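Local coordinates for conserved hypothetical protein BT1257 (Bacteroides thetaiotaomicron, PDB 2FG1), which probably hydrolyses ADP-ribose from ADP-ribosylated thymidine in DNA, as a protein of the macrodomain family, at residues A[5-10]-A[152-157]; A[19-24]-A[117-122]; A[68-73]-A[108-113]; A[102-107]-A[139-144]. All blocks are in the same frame, centred on the assembly; numbering follows the deposited sequence.

Contact 1: residues A[5-10]-A[152-157]; sequences EILYIK and AVTVYD
Leu7 to Lys10 run parallel to Thr154 to Asp157, Leu7 paired with Thr154 and so on to Lys10 with Asp157. Four backbone hydrogen bonds join them, all nearly straight: Leu7 N to Val153 O, Val155 N to Leu7 O, Ile9 N to Val155 O and Asp157 N to Ile9 O, the last at 2.8 Å. Both bonding groups of Leu7 and of Ile9 face strand 153-157, as in a regular parallel ladder.

Apolar contacts fill both faces. On the face of Tyr8 and Val155, the phenol ring lies beside the valine, with Tyr8 CD1 3.6 Å from Val155 CB, while Ile6 CG2 reaches Val155 CG2 at 3.7 Å. Branched valine and isoleucine suit these places, their two arms spreading over neighbours. On the other face Ile9 has CG1 between its backbone N and carbonyl carbon (chi1 60°), which swings CD1 in between Thr154 CG2, at 3.7 Å, and Tyr156 CE1, at 3.6 Å.

The polar ends find their partners outside the pair. Tyr8 OH bonds to Glu139 and Trp135, Asp157 OD1 forms a salt bridge with Arg125, and Tyr156 OH bonds to His122 ND1 and Ile17 N. A phenylalanine in place of Tyr156 would probably leave His122 ND1 and the Ile17 amide each without their mate.

Strand 153-157 also pairs with strand 120-123, so this contact adds strand 7-10 as the outermost strand on one side of the mixed macrodomain sheet.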
loop_
_atom_site.group_PDB
_atom_site.type_symbol
_atom_site.label_atom_id
_atom_site.label_comp_id
_atom_site.label_asym_id
_atom_site.label_seq_id
_atom_site.Cartn_x
_atom_site.Cartn_y
_atom_site.Cartn_z
ATOM N N GLU A 5 -3.063 -14.804 10.150
ATOM C CA GLU A 5 -4.042 -13.842 10.643
ATOM C C GLU A 5 -3.348 -12.494 10.576
ATOM O O GLU A 5 -2.143 -12.416 10.818
ATOM C CB GLU A 5 -4.362 -14.161 12.098
ATOM C CG GLU A 5 -5.673 -13.626 12.600
ATOM C CD GLU A 5 -5.993 -14.150 13.993
ATOM O OE1 GLU A 5 -6.727 -15.144 14.141
ATOM O OE2 GLU A 5 -5.478 -13.550 14.936
ATOM N N ILE A 6 -4.076 -11.423 10.274
ATOM C CA ILE A 6 -3.471 -10.088 10.318
ATOM C C ILE A 6 -2.973 -9.798 11.726
ATOM O O ILE A 6 -3.664 -10.069 12.703
ATOM C CB ILE A 6 -4.456 -8.978 9.883
ATOM C CG1 ILE A 6 -4.893 -9.180 8.440
ATOM C CG2 ILE A 6 -3.845 -7.569 10.060
ATOM C CD1 ILE A 6 -6.074 -8.302 8.040
ATOM N N LEU A 7 -1.765 -9.267 11.819
ATOM C CA LEU A 7 -1.199 -8.818 13.078
ATOM C C LEU A 7 -1.353 -7.302 13.176
ATOM O O LEU A 7 -0.974 -6.593 12.256
ATOM C CB LEU A 7 0.281 -9.183 13.143
ATOM C CG LEU A 7 1.072 -8.633 14.328
ATOM C CD1 LEU A 7 0.598 -9.265 15.630
ATOM C CD2 LEU A 7 2.561 -8.826 14.121
ATOM N N TYR A 8 -1.909 -6.825 14.293
ATOM C CA TYR A 8 -2.003 -5.386 14.562
ATOM C C TYR A 8 -1.090 -5.043 15.714
ATOM O O TYR A 8 -1.181 -5.656 16.780
ATOM C CB TYR A 8 -3.432 -4.982 14.936
ATOM C CG TYR A 8 -4.436 -5.185 13.840
ATOM C CD1 TYR A 8 -4.692 -4.177 12.910
ATOM C CD2 TYR A 8 -5.159 -6.380 13.750
ATOM C CE1 TYR A 8 -5.626 -4.356 11.907
ATOM C CE2 TYR A 8 -6.105 -6.571 12.743
ATOM C CZ TYR A 8 -6.330 -5.553 11.839
ATOM O OH TYR A 8 -7.246 -5.709 10.828
ATOM N N ILE A 9 -0.219 -4.056 15.505
ATOM C CA ILE A 9 0.692 -3.605 16.546
ATOM C C ILE A 9 0.784 -2.089 16.529
ATOM O O ILE A 9 0.394 -1.453 15.553
ATOM C CB ILE A 9 2.127 -4.203 16.389
ATOM C CG1 ILE A 9 2.753 -3.808 15.040
ATOM C CG2 ILE A 9 2.140 -5.730 16.612
ATOM C CD1 ILE A 9 4.225 -4.198 14.930
ATOM N N LYS A 10 1.315 -1.534 17.613
ATOM C CA LYS A 10 1.695 -0.130 17.653
ATOM C C LYS A 10 2.968 0.056 16.844
ATOM O O LYS A 10 3.878 -0.779 16.902
ATOM C CB LYS A 10 2.010 0.310 19.089
ATOM C CG LYS A 10 0.889 0.126 20.085
ATOM C CD LYS A 10 1.286 0.600 21.492
ATOM C CE LYS A 10 2.496 -0.127 22.106
ATOM N NZ LYS A 10 2.328 -1.596 22.166
ATOM N N ALA A 152 2.280 -13.243 5.529
ATOM C CA ALA A 152 2.117 -12.522 6.788
ATOM C C ALA A 152 1.820 -11.052 6.497
ATOM O O ALA A 152 2.391 -10.465 5.581
ATOM C CB ALA A 152 3.363 -12.668 7.656
ATOM N N VAL A 153 0.908 -10.470 7.277
ATOM C CA VAL A 153 0.556 -9.053 7.164
ATOM C C VAL A 153 0.576 -8.430 8.541
ATOM O O VAL A 153 -0.070 -8.945 9.447
ATOM C CB VAL A 153 -0.857 -8.853 6.558
ATOM C CG1 VAL A 153 -1.217 -7.373 6.499
ATOM C CG2 VAL A 153 -0.953 -9.472 5.166
ATOM N N THR A 154 1.313 -7.328 8.674
ATOM C CA THR A 154 1.347 -6.532 9.896
ATOM C C THR A 154 0.815 -5.139 9.604
ATOM O O THR A 154 1.268 -4.489 8.656
ATOM C CB THR A 154 2.783 -6.449 10.466
ATOM O OG1 THR A 154 3.281 -7.784 10.653
ATOM C CG2 THR A 154 2.812 -5.745 11.822
ATOM N N VAL A 155 -0.164 -4.719 10.408
ATOM C CA VAL A 155 -0.763 -3.386 10.321
ATOM C C VAL A 155 -0.262 -2.600 11.524
ATOM O O VAL A 155 -0.322 -3.086 12.661
ATOM C CB VAL A 155 -2.318 -3.448 10.305
ATOM C CG1 VAL A 155 -2.922 -2.047 10.333
ATOM C CG2 VAL A 155 -2.819 -4.197 9.065
ATOM N N TYR A 156 0.225 -1.389 11.246
ATOM C CA TYR A 156 0.881 -0.545 12.236
ATOM C C TYR A 156 -0.037 0.599 12.623
ATOM O O TYR A 156 -0.397 1.410 11.770
ATOM C CB TYR A 156 2.207 0.002 11.669
ATOM C CG TYR A 156 3.223 -1.085 11.409
ATOM C CD1 TYR A 156 4.288 -1.271 12.276
ATOM C CD2 TYR A 156 3.103 -1.937 10.314
ATOM C CE1 TYR A 156 5.215 -2.279 12.059
ATOM C CE2 TYR A 156 4.018 -2.962 10.094
ATOM C CZ TYR A 156 5.073 -3.116 10.971
ATOM O OH TYR A 156 5.985 -4.126 10.776
ATOM N N ASP A 157 -0.421 0.644 13.897
ATOM C CA ASP A 157 -1.301 1.675 14.435
ATOM C C ASP A 157 -0.443 2.821 14.963
ATOM O O ASP A 157 0.460 2.609 15.785
ATOM C CB ASP A 157 -2.150 1.129 15.600
ATOM C CG ASP A 157 -3.212 0.114 15.171
ATOM O OD1 ASP A 157 -3.468 -0.073 13.963
ATOM O OD2 ASP A 157 -3.791 -0.508 16.087
#

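Contact 2: residues A[19-24]-A[117-122]; sequences SGVKVI and HKASVH
Val21 sets CG1 opposite its backbone N (chi1 -177°), and that branch meets Ala119 CB at 3.8 Å. A methyl suits position 119, because Ala119 CB already lies 3.3 Å from Val21 O. Val23 brings CG2, the branch beside its backbone N, to the same methyl from another direction, 4.0 Å from Ala119 CB.

The face of Lys22, Ser120 and His122 carries the polar contacts. Ser120 holds OG between its backbone N and carbonyl carbon (chi1 57°), where OG accepts a hydrogen bond of 2.8 Å from His122 NE2 and donates to a water. That water donates in turn to Val21 O and Ser19 O, tying the serine to the neighbouring segment, 19-24. Gripped at NE2 by Ser120 and at ND1 by Tyr156 OH, the imidazole is fixed in rotation, and Lys22 CB packs 3.8 Å from His122 CD2. A leucine in place of His122 could still pack on Lys22, but Ser120 OG and Tyr156 OH would probably both be left without their ring nitrogen.

Three backbone hydrogen bonds run in parallel register: Ser120 N to Val21 O, Val23 N to Ser120 O and His122 N to Val23 O. Just before them, helix 100-117 ends in a Schellman motif at Lys118. Strand 120-123 thus closes a beta-alpha-beta crossover that began at strand 77-85, and strand 22-29 lies between those two strands at the heart of the macrodomain sheet.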
loop_
_atom_site.group_PDB
_atom_site.type_symbol
_atom_site.label_atom_id
_atom_site.label_comp_id
_atom_site.label_asym_id
_atom_site.label_seq_id
_atom_site.Cartn_x
_atom_site.Cartn_y
_atom_site.Cartn_z
ATOM N N SER A 19 11.811 -10.407 10.431
ATOM C CA SER A 19 12.952 -10.788 9.619
ATOM C C SER A 19 12.515 -11.069 8.189
ATOM O O SER A 19 11.327 -10.994 7.855
ATOM C CB SER A 19 13.610 -12.032 10.213
ATOM O OG SER A 19 12.688 -13.106 10.231
ATOM N N GLY A 20 13.497 -11.382 7.346
ATOM C CA GLY A 20 13.232 -11.758 5.966
ATOM C C GLY A 20 12.962 -10.576 5.054
ATOM O O GLY A 20 13.165 -9.411 5.434
ATOM N N VAL A 21 12.513 -10.884 3.843
ATOM C CA VAL A 21 12.189 -9.862 2.862
ATOM C C VAL A 21 10.836 -9.238 3.229
ATOM O O VAL A 21 9.890 -9.942 3.601
ATOM C CB VAL A 21 12.163 -10.450 1.424
ATOM C CG1 VAL A 21 11.890 -9.368 0.403
ATOM C CG2 VAL A 21 13.488 -11.150 1.088
ATOM N N LYS A 22 10.754 -7.914 3.138
ATOM C CA LYS A 22 9.570 -7.171 3.576
ATOM C C LYS A 22 9.102 -6.218 2.486
ATOM O O LYS A 22 9.927 -5.610 1.792
ATOM C CB LYS A 22 9.883 -6.369 4.843
ATOM C CG LYS A 22 10.480 -7.175 6.001
ATOM C CD LYS A 22 11.023 -6.257 7.097
ATOM C CE LYS A 22 11.828 -7.020 8.130
ATOM N NZ LYS A 22 12.157 -6.143 9.286
ATOM N N VAL A 23 7.787 -6.084 2.349
ATOM C CA VAL A 23 7.181 -5.133 1.411
ATOM C C VAL A 23 6.257 -4.216 2.200
ATOM O O VAL A 23 5.298 -4.688 2.843
ATOM C CB VAL A 23 6.388 -5.845 0.292
ATOM C CG1 VAL A 23 5.777 -4.832 -0.668
ATOM C CG2 VAL A 23 7.290 -6.809 -0.484
ATOM N N ILE A 24 6.546 -2.918 2.169
ATOM C CA ILE A 24 5.673 -1.917 2.784
ATOM C C ILE A 24 4.679 -1.467 1.722
ATOM O O ILE A 24 5.084 -0.940 0.673
ATOM C CB ILE A 24 6.487 -0.705 3.268
ATOM C CG1 ILE A 24 7.459 -1.114 4.373
ATOM C CG2 ILE A 24 5.561 0.425 3.767
ATOM C CD1 ILE A 24 8.586 -0.111 4.591
ATOM N N HIS A 117 9.130 -13.362 -3.818
ATOM C CA HIS A 117 10.258 -12.915 -3.003
ATOM C C HIS A 117 10.255 -13.483 -1.581
ATOM O O HIS A 117 11.113 -13.122 -0.763
ATOM C CB HIS A 117 10.350 -11.386 -3.020
ATOM C CG HIS A 117 10.731 -10.835 -4.357
ATOM N ND1 HIS A 117 9.801 -10.471 -5.306
ATOM C CD2 HIS A 117 11.945 -10.622 -4.917
ATOM C CE1 HIS A 117 10.426 -10.040 -6.388
ATOM N NE2 HIS A 117 11.728 -10.120 -6.176
ATOM N N LYS A 118 9.321 -14.392 -1.300
ATOM C CA LYS A 118 9.179 -15.018 0.027
ATOM C C LYS A 118 9.063 -13.943 1.111
ATOM O O LYS A 118 9.670 -14.051 2.187
ATOM C CB LYS A 118 10.341 -15.982 0.312
ATOM C CG LYS A 118 10.489 -17.083 -0.735
ATOM C CD LYS A 118 11.643 -18.021 -0.405
ATOM C CE LYS A 118 11.808 -19.088 -1.488
ATOM N NZ LYS A 118 10.531 -19.835 -1.721
ATOM N N ALA A 119 8.266 -12.921 0.813
ATOM C CA ALA A 119 8.215 -11.724 1.632
ATOM C C ALA A 119 6.988 -11.664 2.520
ATOM O O ALA A 119 6.026 -12.411 2.332
ATOM C CB ALA A 119 8.290 -10.501 0.754
ATOM N N SER A 120 7.042 -10.756 3.487
ATOM C CA SER A 120 5.879 -10.397 4.308
ATOM C C SER A 120 5.466 -8.968 3.986
ATOM O O SER A 120 6.230 -8.200 3.400
ATOM C CB SER A 120 6.228 -10.511 5.786
ATOM O OG SER A 120 7.343 -9.691 6.109
ATOM N N VAL A 121 4.238 -8.623 4.369
ATOM C CA VAL A 121 3.644 -7.314 4.086
ATOM C C VAL A 121 3.480 -6.498 5.361
ATOM O O VAL A 121 3.113 -7.031 6.418
ATOM C CB VAL A 121 2.308 -7.487 3.338
ATOM C CG1 VAL A 121 1.506 -6.184 3.256
ATOM C CG2 VAL A 121 2.575 -8.009 1.933
ATOM N N HIS A 122 3.768 -5.205 5.238
ATOM C CA HIS A 122 3.767 -4.266 6.346
ATOM C C HIS A 122 3.049 -3.015 5.889
ATOM O O HIS A 122 3.358 -2.485 4.820
ATOM C CB HIS A 122 5.212 -3.983 6.754
ATOM C CG HIS A 122 5.917 -5.221 7.193
ATOM N ND1 HIS A 122 6.003 -5.591 8.515
ATOM C CD2 HIS A 122 6.449 -6.236 6.472
ATOM C CE1 HIS A 122 6.610 -6.763 8.596
ATOM N NE2 HIS A 122 6.884 -7.178 7.369
HETATM O O HOH W 1 9.501 -11.376 5.881
HETATM O O HOH W 2 8.975 -9.208 8.770
HETATM O O HOH W 3 12.118 -13.730 3.426
#

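Contact 3: residues A[68-73]-A[108-113]; sequences VQFVNV and KEVALF
Val68 opens the contact by setting CB against the carboxylate of Glu109, 3.9 Å from Glu109 OE1. Extended beyond CG, the glutamate slides past the valine in the opposite direction, and a water accepting from Val68 N and donating to Glu109 OE1 (2.6 Å) bridges strand and helix. Val68 CG1 turns instead to Val110 CG2 and also lies over one face of the Phe70 ring.

Two residues on, Phe70 carries the contact. Its ring forms an offset stack with Phe113, centroids 3.9 Å apart and planes only 2° from parallel. Phe113 has CG opposite its backbone N (chi1 -178°), which lays its ring under the face of Phe70 away from Val68, with Phe113 CB adding a CH-pi contact. At the ring's rim, Val110 CA lies in plane and Glu109 OE2 comes 3.6 Å from Phe70 CE2. Flat rings suit this seam, since they fill it while allowing close approach.

Strand 68-74 is an outermost strand, antiparallel to strand 77-85. Helix 100-117 packs against the face bearing Val68 and Phe70, whereas Gln69 and Val71 turn to helix 48-59; Phe113 also reaches Val23 and meets Tyr78 edge-to-face.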
loop_
_atom_site.group_PDB
_atom_site.type_symbol
_atom_site.label_atom_id
_atom_site.label_comp_id
_atom_site.label_asym_id
_atom_site.label_seq_id
_atom_site.Cartn_x
_atom_site.Cartn_y
_atom_site.Cartn_z
ATOM N N VAL A 68 0.627 -1.202 -9.636
ATOM C CA VAL A 68 1.561 -1.151 -8.513
ATOM C C VAL A 68 2.976 -0.990 -9.042
ATOM O O VAL A 68 3.364 -1.652 -10.013
ATOM C CB VAL A 68 1.490 -2.451 -7.654
ATOM C CG1 VAL A 68 2.404 -2.344 -6.431
ATOM C CG2 VAL A 68 0.059 -2.747 -7.223
ATOM N N GLN A 69 3.754 -0.147 -8.359
ATOM C CA GLN A 69 5.185 0.005 -8.596
ATOM C C GLN A 69 5.935 -0.456 -7.359
ATOM O O GLN A 69 5.632 -0.007 -6.249
ATOM C CB GLN A 69 5.489 1.474 -8.860
ATOM C CG GLN A 69 6.953 1.823 -9.037
ATOM C CD GLN A 69 7.128 3.310 -9.167
ATOM O OE1 GLN A 69 6.693 4.069 -8.308
ATOM N NE2 GLN A 69 7.776 3.742 -10.247
ATOM N N PHE A 70 6.905 -1.353 -7.548
ATOM C CA PHE A 70 7.716 -1.872 -6.450
ATOM C C PHE A 70 9.094 -1.238 -6.490
ATOM O O PHE A 70 9.766 -1.273 -7.526
ATOM C CB PHE A 70 7.842 -3.402 -6.535
ATOM C CG PHE A 70 6.517 -4.122 -6.453
ATOM C CD1 PHE A 70 6.004 -4.527 -5.225
ATOM C CD2 PHE A 70 5.782 -4.395 -7.605
ATOM C CE1 PHE A 70 4.772 -5.191 -5.153
ATOM C CE2 PHE A 70 4.548 -5.056 -7.535
ATOM C CZ PHE A 70 4.054 -5.458 -6.306
ATOM N N VAL A 71 9.495 -0.604 -5.395
ATOM C CA VAL A 71 10.823 0.002 -5.328
ATOM C C VAL A 71 11.597 -0.607 -4.181
ATOM O O VAL A 71 11.062 -0.873 -3.107
ATOM C CB VAL A 71 10.780 1.562 -5.212
ATOM C CG1 VAL A 71 10.241 2.003 -3.870
ATOM C CG2 VAL A 71 12.149 2.177 -5.440
ATOM N N ASN A 72 12.869 -0.835 -4.430
ATOM C CA ASN A 72 13.776 -1.274 -3.390
ATOM C C ASN A 72 14.237 -0.067 -2.580
ATOM O O ASN A 72 14.598 0.971 -3.155
ATOM C CB ASN A 72 14.970 -2.023 -3.971
ATOM C CG ASN A 72 15.849 -2.595 -2.892
ATOM O OD1 ASN A 72 15.537 -3.641 -2.313
ATOM N ND2 ASN A 72 16.926 -1.896 -2.573
ATOM N N VAL A 73 14.207 -0.176 -1.258
ATOM C CA VAL A 73 14.733 0.900 -0.407
ATOM C C VAL A 73 15.925 0.474 0.458
ATOM O O VAL A 73 16.765 1.300 0.799
ATOM C CB VAL A 73 13.639 1.589 0.463
ATOM C CG1 VAL A 73 12.621 2.313 -0.416
ATOM C CG2 VAL A 73 12.916 0.587 1.352
ATOM N N LYS A 108 -3.660 -8.055 -5.526
ATOM C CA LYS A 108 -3.390 -9.257 -6.326
ATOM C C LYS A 108 -1.944 -9.230 -6.852
ATOM O O LYS A 108 -1.253 -10.258 -6.865
ATOM C CB LYS A 108 -4.364 -9.365 -7.501
ATOM C CG LYS A 108 -5.748 -9.927 -7.159
ATOM C CD LYS A 108 -6.567 -10.184 -8.426
ATOM C CE LYS A 108 -7.838 -10.974 -8.163
ATOM N NZ LYS A 108 -8.730 -10.346 -7.167
ATOM N N GLU A 109 -1.496 -8.056 -7.289
ATOM C CA GLU A 109 -0.123 -7.935 -7.793
ATOM C C GLU A 109 0.893 -8.039 -6.648
ATOM O O GLU A 109 1.948 -8.683 -6.795
ATOM C CB GLU A 109 0.065 -6.656 -8.619
ATOM C CG GLU A 109 1.413 -6.614 -9.352
ATOM C CD GLU A 109 1.575 -5.425 -10.273
ATOM O OE1 GLU A 109 0.567 -4.784 -10.629
ATOM O OE2 GLU A 109 2.727 -5.138 -10.668
ATOM N N VAL A 110 0.576 -7.438 -5.501
ATOM C CA VAL A 110 1.416 -7.582 -4.320
ATOM C C VAL A 110 1.509 -9.053 -3.896
ATOM O O VAL A 110 2.580 -9.513 -3.489
ATOM C CB VAL A 110 0.910 -6.701 -3.163
ATOM C CG1 VAL A 110 1.651 -7.008 -1.864
ATOM C CG2 VAL A 110 1.065 -5.216 -3.544
ATOM N N ALA A 111 0.407 -9.799 -3.996
ATOM C CA ALA A 111 0.448 -11.217 -3.638
ATOM C C ALA A 111 1.479 -11.974 -4.486
ATOM O O ALA A 111 2.274 -12.749 -3.955
ATOM C CB ALA A 111 -0.926 -11.847 -3.764
ATOM N N LEU A 112 1.466 -11.753 -5.797
ATOM C CA LEU A 112 2.427 -12.429 -6.675
ATOM C C LEU A 112 3.858 -12.028 -6.347
ATOM O O LEU A 112 4.746 -12.877 -6.279
ATOM C CB LEU A 112 2.120 -12.129 -8.137
ATOM C CG LEU A 112 0.767 -12.613 -8.649
ATOM C CD1 LEU A 112 0.494 -12.036 -10.021
ATOM C CD2 LEU A 112 0.714 -14.105 -8.693
ATOM N N PHE A 113 4.074 -10.738 -6.131
ATOM C CA PHE A 113 5.414 -10.235 -5.835
ATOM C C PHE A 113 5.946 -10.812 -4.515
ATOM O O PHE A 113 7.100 -11.269 -4.440
ATOM C CB PHE A 113 5.386 -8.700 -5.796
ATOM C CG PHE A 113 6.732 -8.061 -5.550
ATOM C CD1 PHE A 113 7.497 -7.600 -6.613
ATOM C CD2 PHE A 113 7.214 -7.887 -4.259
ATOM C CE1 PHE A 113 8.738 -6.986 -6.389
ATOM C CE2 PHE A 113 8.461 -7.288 -4.023
ATOM C CZ PHE A 113 9.216 -6.837 -5.091
HETATM O O HOH W 4 1.089 -2.676 -12.139
#

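Contact 4: residues A[102-107]-A[139-144]; sequences AVRQCL and EQIIKE
Arg104 lies across Ile141 and reaches Glu144, joining two helices that lie on one side of the alpha/beta/alpha sandwich of the macrodomain. Helices 100-117 and 135-147 run in nearly the same direction here, their local axes 10.0 Å apart at an angle of 23°.

The arginine CG is anti to the backbone N (chi1 179°), which runs the stem over the isoleucine, with Arg104 CB 3.8 Å from Ile141 CG2, and a bend at chi3 turns the guanidinium to Glu144. Ile141 CG2 also sits under the centre of one guanidinium face. Arginine suits this place because its methylenes can pack on a buried apolar neighbour while its charged end reaches the Glu144 carboxylate.

Nearer the sheet, Leu107 meets Ile141 at about a right angle, with Leu107 CD1 3.9 Å from Ile141 CG2, and Leu107 CD1 also touches Ile142 CG1 at 4.0 Å. Leu107 also packs on Met82 of strand 77-85, so the apolar layer continues from the helix pair into the sheet.

The guanidinium and carboxylate planes are 25° apart. Arg104 NH1 has a second salt bridge, to Glu145, so the guanidinium probably has its positive charge balanced by two acids. Within helix 135-147, Gln140 NE2 holds Glu144 OE2 at 2.8 Å, steadying the carboxylate whose other oxygen, OE1, takes both Arg104 NH1 at 2.9 Å and Arg104 NH2 at 2.8 Å.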
loop_
_atom_site.group_PDB
_atom_site.type_symbol
_atom_site.label_atom_id
_atom_site.label_comp_id
_atom_site.label_asym_id
_atom_site.label_seq_id
_atom_site.Cartn_x
_atom_site.Cartn_y
_atom_site.Cartn_z
ATOM N N ALA A 102 -9.935 -1.224 -7.063
ATOM C CA ALA A 102 -8.561 -0.893 -7.416
ATOM C C ALA A 102 -7.579 -1.417 -6.375
ATOM O O ALA A 102 -6.557 -2.014 -6.725
ATOM C CB ALA A 102 -8.398 0.616 -7.595
ATOM N N VAL A 103 -7.875 -1.215 -5.092
ATOM C CA VAL A 103 -6.997 -1.716 -4.042
ATOM C C VAL A 103 -6.881 -3.232 -4.137
ATOM O O VAL A 103 -5.796 -3.767 -3.993
ATOM C CB VAL A 103 -7.442 -1.279 -2.623
ATOM C CG1 VAL A 103 -6.496 -1.847 -1.569
ATOM C CG2 VAL A 103 -7.477 0.246 -2.530
ATOM N N ARG A 104 -7.994 -3.917 -4.374
ATOM C CA ARG A 104 -7.948 -5.373 -4.521
ATOM C C ARG A 104 -7.040 -5.782 -5.684
ATOM O O ARG A 104 -6.209 -6.686 -5.531
ATOM C CB ARG A 104 -9.337 -5.962 -4.691
ATOM C CG ARG A 104 -9.255 -7.474 -4.861
ATOM C CD ARG A 104 -10.586 -8.104 -5.117
ATOM N NE ARG A 104 -11.520 -7.992 -4.001
ATOM C CZ ARG A 104 -11.554 -8.834 -2.970
ATOM N NH1 ARG A 104 -10.650 -9.815 -2.854
ATOM N NH2 ARG A 104 -12.471 -8.677 -2.024
ATOM N N GLN A 105 -7.174 -5.107 -6.821
ATOM C CA GLN A 105 -6.314 -5.402 -7.976
ATOM C C GLN A 105 -4.846 -5.169 -7.626
ATOM O O GLN A 105 -3.979 -5.986 -7.965
ATOM C CB GLN A 105 -6.733 -4.588 -9.201
ATOM C CG GLN A 105 -5.896 -4.891 -10.449
ATOM C CD GLN A 105 -6.410 -4.231 -11.709
ATOM O OE1 GLN A 105 -7.015 -3.157 -11.678
ATOM N NE2 GLN A 105 -6.186 -4.891 -12.843
ATOM N N CYS A 106 -4.565 -4.078 -6.922
ATOM C CA CYS A 106 -3.205 -3.824 -6.464
ATOM C C CYS A 106 -2.701 -4.961 -5.587
ATOM O O CYS A 106 -1.569 -5.425 -5.744
ATOM C CB CYS A 106 -3.148 -2.534 -5.648
ATOM S SG CYS A 106 -3.496 -0.997 -6.539
ATOM N N LEU A 107 -3.542 -5.415 -4.654
ATOM C CA LEU A 107 -3.146 -6.461 -3.732
ATOM C C LEU A 107 -2.944 -7.806 -4.428
ATOM O O LEU A 107 -2.110 -8.591 -3.975
ATOM C CB LEU A 107 -4.119 -6.568 -2.554
ATOM C CG LEU A 107 -4.043 -5.381 -1.571
ATOM C CD1 LEU A 107 -5.216 -5.415 -0.582
ATOM C CD2 LEU A 107 -2.717 -5.350 -0.828
ATOM N N GLU A 139 -10.079 -4.563 5.517
ATOM C CA GLU A 139 -9.507 -5.719 6.200
ATOM C C GLU A 139 -9.896 -7.026 5.505
ATOM O O GLU A 139 -9.070 -7.933 5.363
ATOM C CB GLU A 139 -9.950 -5.749 7.668
ATOM C CG GLU A 139 -9.285 -6.852 8.467
ATOM C CD GLU A 139 -9.864 -7.042 9.847
ATOM O OE1 GLU A 139 -11.082 -6.824 10.014
ATOM O OE2 GLU A 139 -9.100 -7.443 10.757
ATOM N N GLN A 140 -11.144 -7.112 5.062
ATOM C CA GLN A 140 -11.641 -8.322 4.400
ATOM C C GLN A 140 -10.889 -8.555 3.084
ATOM O O GLN A 140 -10.501 -9.684 2.766
ATOM C CB GLN A 140 -13.152 -8.231 4.184
ATOM C CG GLN A 140 -13.763 -9.497 3.578
ATOM C CD GLN A 140 -13.568 -10.731 4.442
ATOM O OE1 GLN A 140 -13.715 -10.680 5.662
ATOM N NE2 GLN A 140 -13.262 -11.859 3.803
ATOM N N ILE A 141 -10.653 -7.491 2.329
ATOM C CA ILE A 141 -9.886 -7.594 1.089
ATOM C C ILE A 141 -8.459 -8.080 1.359
ATOM O O ILE A 141 -7.943 -8.963 0.648
ATOM C CB ILE A 141 -9.863 -6.253 0.329
ATOM C CG1 ILE A 141 -11.292 -5.815 -0.030
ATOM C CG2 ILE A 141 -8.997 -6.358 -0.929
ATOM C CD1 ILE A 141 -11.385 -4.366 -0.541
ATOM N N ILE A 142 -7.821 -7.526 2.388
ATOM C CA ILE A 142 -6.476 -7.917 2.781
ATOM C C ILE A 142 -6.427 -9.390 3.209
ATOM O O ILE A 142 -5.498 -10.125 2.823
ATOM C CB ILE A 142 -5.972 -6.988 3.901
ATOM C CG1 ILE A 142 -5.775 -5.563 3.363
ATOM C CG2 ILE A 142 -4.669 -7.526 4.504
ATOM C CD1 ILE A 142 -5.750 -4.481 4.443
ATOM N N LYS A 143 -7.411 -9.832 3.988
ATOM C CA LYS A 143 -7.480 -11.231 4.397
ATOM C C LYS A 143 -7.521 -12.119 3.158
ATOM O O LYS A 143 -6.766 -13.088 3.050
ATOM C CB LYS A 143 -8.719 -11.484 5.252
ATOM C CG LYS A 143 -8.637 -11.000 6.685
ATOM C CD LYS A 143 -9.977 -11.213 7.375
ATOM C CE LYS A 143 -9.963 -10.660 8.785
ATOM N NZ LYS A 143 -11.232 -10.964 9.503
ATOM N N GLU A 144 -8.412 -11.797 2.226
ATOM C CA GLU A 144 -8.606 -12.631 1.055
ATOM C C GLU A 144 -7.377 -12.664 0.154
ATOM O O GLU A 144 -6.992 -13.735 -0.327
ATOM C CB GLU A 144 -9.811 -12.137 0.274
ATOM C CG GLU A 144 -11.105 -12.330 1.023
ATOM C CD GLU A 144 -12.261 -11.629 0.360
ATOM O OE1 GLU A 144 -12.111 -11.135 -0.774
ATOM O OE2 GLU A 144 -13.339 -11.581 0.981
#

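How the contacts relate
Contacts 1 and 2 are strand pairings in one sheet, and they meet where strands 153-157 and 120-123 lie side by side; their cohesion is mainly backbone hydrogen bonding. Contacts 3 and 4 both use helix 100-117 and rely on side chains: stacked rings against an outermost strand in contact 3, aliphatic packing edged by a salt bridge between helices in contact 4. Contact 4 is the buried one, contacts 1 and 2 are partly buried, and contact 3 lies at the surface. Val23 of contact 2 packs on Phe113 of contact 3, while Ile6 of contact 1 packs on Glu139 and Ile142 of contact 4, joining sheet to helices.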